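Local atomic coordinates of nucleoporin p58/p45 (Homo sapiens, PDB entry 4JO7), a protein that forms part of the nuclear pore complex, through which traffic crosses the nuclear membrane, and is thought to offer FG repeats to transport receptors. Residues F[27-32]-F[45-50]. Sequence-based numbering, arbitrary orientation.
Sequences ELENHL and DLSMAM
E29, near the end of helix 2-29, reaches across to L46, S47 and M50 near the start of helix 43-85; the two helices make an antiparallel hairpin, the helical part of p58/p45, joined here beside its connecting loop. From CB, which points at the opposite helix, the chain runs out extended (chi2 179°), and this carries the carboxylate onto the backbone of the other helix. E29 CD lies 4.0 Å from S47 CA. There the two oxygens part company. E29 OE1 sits 3.4 Å from S47 OG, a hydroxyl whose stronger partner is the carbonyl of P43. E29 OE2 lies 3.3 Å from CB of selenomethionine M50, and hydrogen-bonds to the Y81 hydroxyl of a second subunit, whose Y81 also packs on M50. L46 O, 3.4 Å from E29 OE2, is another acceptor, already bonded to M50 N. With E26 OE1 also close to E29 OE1, the buried carboxylate may hold a proton more readily than usual. A type I turn from E29 to L32, closed by L32 N to E29 O, brings the L32 side chain up to L46. Apolar side chains of another protein cover L32 and M50. L32 and L46 meet at an angle, L32 CD2 tightly packed 3.3 Å from L46 CD1.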
ATOM      1  N   GLU F  27      11.472 -13.522  24.814  1.00 31.65           N
ATOM      2  CA  GLU F  27      11.714 -13.793  26.227  1.00 45.72           C
ATOM      3  C   GLU F  27      10.437 -14.259  26.918  1.00 48.79           C
ATOM      4  O   GLU F  27      10.486 -15.040  27.868  1.00 44.50           O
ATOM      5  CB  GLU F  27      12.269 -12.554  26.932  1.00 55.64           C
ATOM      6  CG  GLU F  27      12.609 -12.786  28.399  1.00 64.53           C
ATOM      7  CD  GLU F  27      13.599 -13.920  28.595  1.00 72.03           C
ATOM      8  OE1 GLU F  27      14.263 -14.307  27.608  1.00 60.40           O
ATOM      9  OE2 GLU F  27      13.710 -14.427  29.733  1.00 62.44           O
ATOM     10  N   LEU F  28       9.296 -13.769  26.445  1.00 39.81           N
ATOM     11  CA  LEU F  28       8.005 -14.230  26.944  1.00 41.11           C
ATOM     12  C   LEU F  28       7.785 -15.691  26.573  1.00 41.40           C
ATOM     13  O   LEU F  28       7.127 -16.433  27.302  1.00 50.42           O
ATOM     14  CB  LEU F  28       6.869 -13.382  26.369  1.00 40.28           C
ATOM     15  CG  LEU F  28       6.319 -12.220  27.202  1.00 45.56           C
ATOM     16  CD1 LEU F  28       7.261 -11.811  28.326  1.00 57.71           C
ATOM     17  CD2 LEU F  28       6.017 -11.036  26.299  1.00 41.13           C
ATOM     18  N   GLU F  29       8.351 -16.106  25.444  1.00 36.99           N
ATOM     19  CA  GLU F  29       8.096 -17.439  24.907  1.00 34.80           C
ATOM     20  C   GLU F  29       8.887 -18.534  25.612  1.00 44.63           C
ATOM     21  O   GLU F  29       8.330 -19.570  25.970  1.00 58.14           O
ATOM     22  CB  GLU F  29       8.396 -17.475  23.411  1.00 41.39           C
ATOM     23  CG  GLU F  29       7.321 -16.836  22.565  1.00 34.76           C
ATOM     24  CD  GLU F  29       7.657 -16.877  21.095  1.00 35.10           C
ATOM     25  OE1 GLU F  29       8.854 -16.753  20.757  1.00 39.00           O
ATOM     26  OE2 GLU F  29       6.726 -17.043  20.282  1.00 30.28           O
ATOM     27  N   ASN F  30      10.182 -18.316  25.813  1.00 52.44           N
ATOM     28  CA  ASN F  30      10.994 -19.313  26.504  1.00 57.46           C
ATOM     29  C   ASN F  30      10.498 -19.572  27.929  1.00 50.60           C
ATOM     30  O   ASN F  30      10.940 -20.512  28.588  1.00 66.23           O
ATOM     31  CB  ASN F  30      12.494 -19.060  26.300  1.00 61.99           C
ATOM     32  CG  ASN F  30      12.859 -17.592  26.357  1.00 58.29           C
ATOM     33  OD1 ASN F  30      12.440 -16.869  27.260  1.00 69.90           O
ATOM     34  ND2 ASN F  30      13.638 -17.141  25.380  1.00 52.39           N
ATOM     35  N   HIS F  31       9.549 -18.753  28.377  1.00 52.23           N
ATOM     36  CA  HIS F  31       8.957 -18.906  29.694  1.00 59.21           C
ATOM     37  C   HIS F  31       7.601 -19.554  29.615  1.00 66.03           C
ATOM     38  O   HIS F  31       6.785 -19.448  30.556  1.00 62.77           O
ATOM     39  CB  HIS F  31       8.848 -17.551  30.384  1.00 64.10           C
ATOM     40  CG  HIS F  31       9.828 -17.365  31.517  1.00 66.06           C
ATOM     41  ND1 HIS F  31       9.549 -16.621  32.602  1.00 64.15           N
ATOM     42  CD2 HIS F  31      11.119 -17.860  31.703  1.00 78.65           C
ATOM     43  CE1 HIS F  31      10.602 -16.636  33.441  1.00 62.77           C
ATOM     44  NE2 HIS F  31      11.562 -17.394  32.888  1.00 77.00           N
ATOM     45  N   LEU F  32       7.338 -20.234  28.504  1.00 51.20           N
ATOM     46  CA  LEU F  32       6.083 -20.951  28.303  1.00 35.96           C
ATOM     47  C   LEU F  32       6.169 -22.351  28.887  1.00 44.22           C
ATOM     48  O   LEU F  32       7.144 -23.063  28.656  1.00 42.34           O
ATOM     49  CB  LEU F  32       5.768 -21.074  26.811  1.00 45.91           C
ATOM     50  CG  LEU F  32       5.009 -19.937  26.131  1.00 37.33           C
ATOM     51  CD1 LEU F  32       5.225 -18.634  26.850  1.00 48.82           C
ATOM     52  CD2 LEU F  32       5.454 -19.832  24.692  1.00 44.23           C
ATOM     53  N   ASP F  45       8.855 -24.458  18.669  1.00 24.37           N
ATOM     54  CA  ASP F  45       7.853 -24.431  17.611  1.00 28.18           C
ATOM     55  C   ASP F  45       7.194 -23.062  17.559  1.00 29.49           C
ATOM     56  O   ASP F  45       6.992 -22.488  16.483  1.00 24.09           O
ATOM     57  CB  ASP F  45       6.777 -25.491  17.848  1.00 37.71           C
ATOM     58  CG  ASP F  45       7.239 -26.888  17.493  1.00 50.69           C
ATOM     59  OD1 ASP F  45       8.085 -27.026  16.585  1.00 40.10           O
ATOM     60  OD2 ASP F  45       6.741 -27.850  18.116  1.00 45.39           O
ATOM     61  N   LEU F  46       6.830 -22.556  18.732  1.00 26.48           N
ATOM     62  CA  LEU F  46       6.180 -21.258  18.837  1.00 23.37           C
ATOM     63  C   LEU F  46       7.132 -20.164  18.389  1.00 20.93           C
ATOM     64  O   LEU F  46       6.737 -19.239  17.678  1.00 20.73           O
ATOM     65  CB  LEU F  46       5.731 -21.008  20.275  1.00 28.91           C
ATOM     66  CG  LEU F  46       4.515 -21.813  20.740  1.00 24.75           C
ATOM     67  CD1 LEU F  46       4.418 -21.777  22.247  1.00 37.94           C
ATOM     68  CD2 LEU F  46       3.237 -21.272  20.130  1.00 24.85           C
ATOM     69  N   SER F  47       8.391 -20.281  18.796  1.00 19.87           N
ATOM     70  CA  SER F  47       9.407 -19.286  18.459  1.00 21.00           C
ATOM     71  C   SER F  47       9.606 -19.174  16.949  1.00 19.97           C
ATOM     72  O   SER F  47       9.706 -18.070  16.413  1.00 25.23           O
ATOM     73  CB  SER F  47      10.738 -19.631  19.128  1.00 28.34           C
ATOM     74  OG  SER F  47      10.602 -19.655  20.538  1.00 43.60           O
HETATM   75  N   MSE F  48       9.642 -20.316  16.268  1.00 18.06           N
HETATM   76  CA  MSE F  48       9.802 -20.343  14.825  1.00 24.85           C
HETATM   77  C   MSE F  48       8.629 -19.674  14.164  1.00 22.09           C
HETATM   78  O   MSE F  48       8.820 -18.858  13.237  1.00 21.79           O
HETATM   79  CB  MSE F  48       9.904 -21.787  14.347  1.00 25.25           C
HETATM   80  CG  MSE F  48      11.292 -22.355  14.617  1.00 53.35           C
HETATM   81 SE   MSE F  48      11.349 -24.252  14.088  1.00 76.49          SE
HETATM   82  CE  MSE F  48      11.193 -23.998  12.141  1.00 60.44           C
ATOM     83  N   ALA F  49       7.423 -19.996  14.619  1.00 17.52           N
ATOM     84  CA  ALA F  49       6.207 -19.386  14.085  1.00 25.91           C
ATOM     85  C   ALA F  49       6.210 -17.868  14.279  1.00 19.32           C
ATOM     86  O   ALA F  49       5.866 -17.115  13.360  1.00 14.88           O
ATOM     87  CB  ALA F  49       4.978 -19.999  14.729  1.00 25.85           C
HETATM   88  N   MSE F  50       6.610 -17.422  15.465  1.00 14.93           N
HETATM   89  CA  MSE F  50       6.654 -16.002  15.772  1.00 13.54           C
HETATM   90  C   MSE F  50       7.663 -15.304  14.902  1.00 17.76           C
HETATM   91  O   MSE F  50       7.429 -14.152  14.481  1.00 19.35           O
HETATM   92  CB  MSE F  50       7.028 -15.810  17.238  1.00 19.83           C
HETATM   93  CG  MSE F  50       7.077 -14.331  17.600  1.00 16.80           C
HETATM   94 SE   MSE F  50       5.364 -13.475  17.139  1.00 24.71          SE
HETATM   95  CE  MSE F  50       4.195 -14.557  18.298  1.00 16.55           C
TER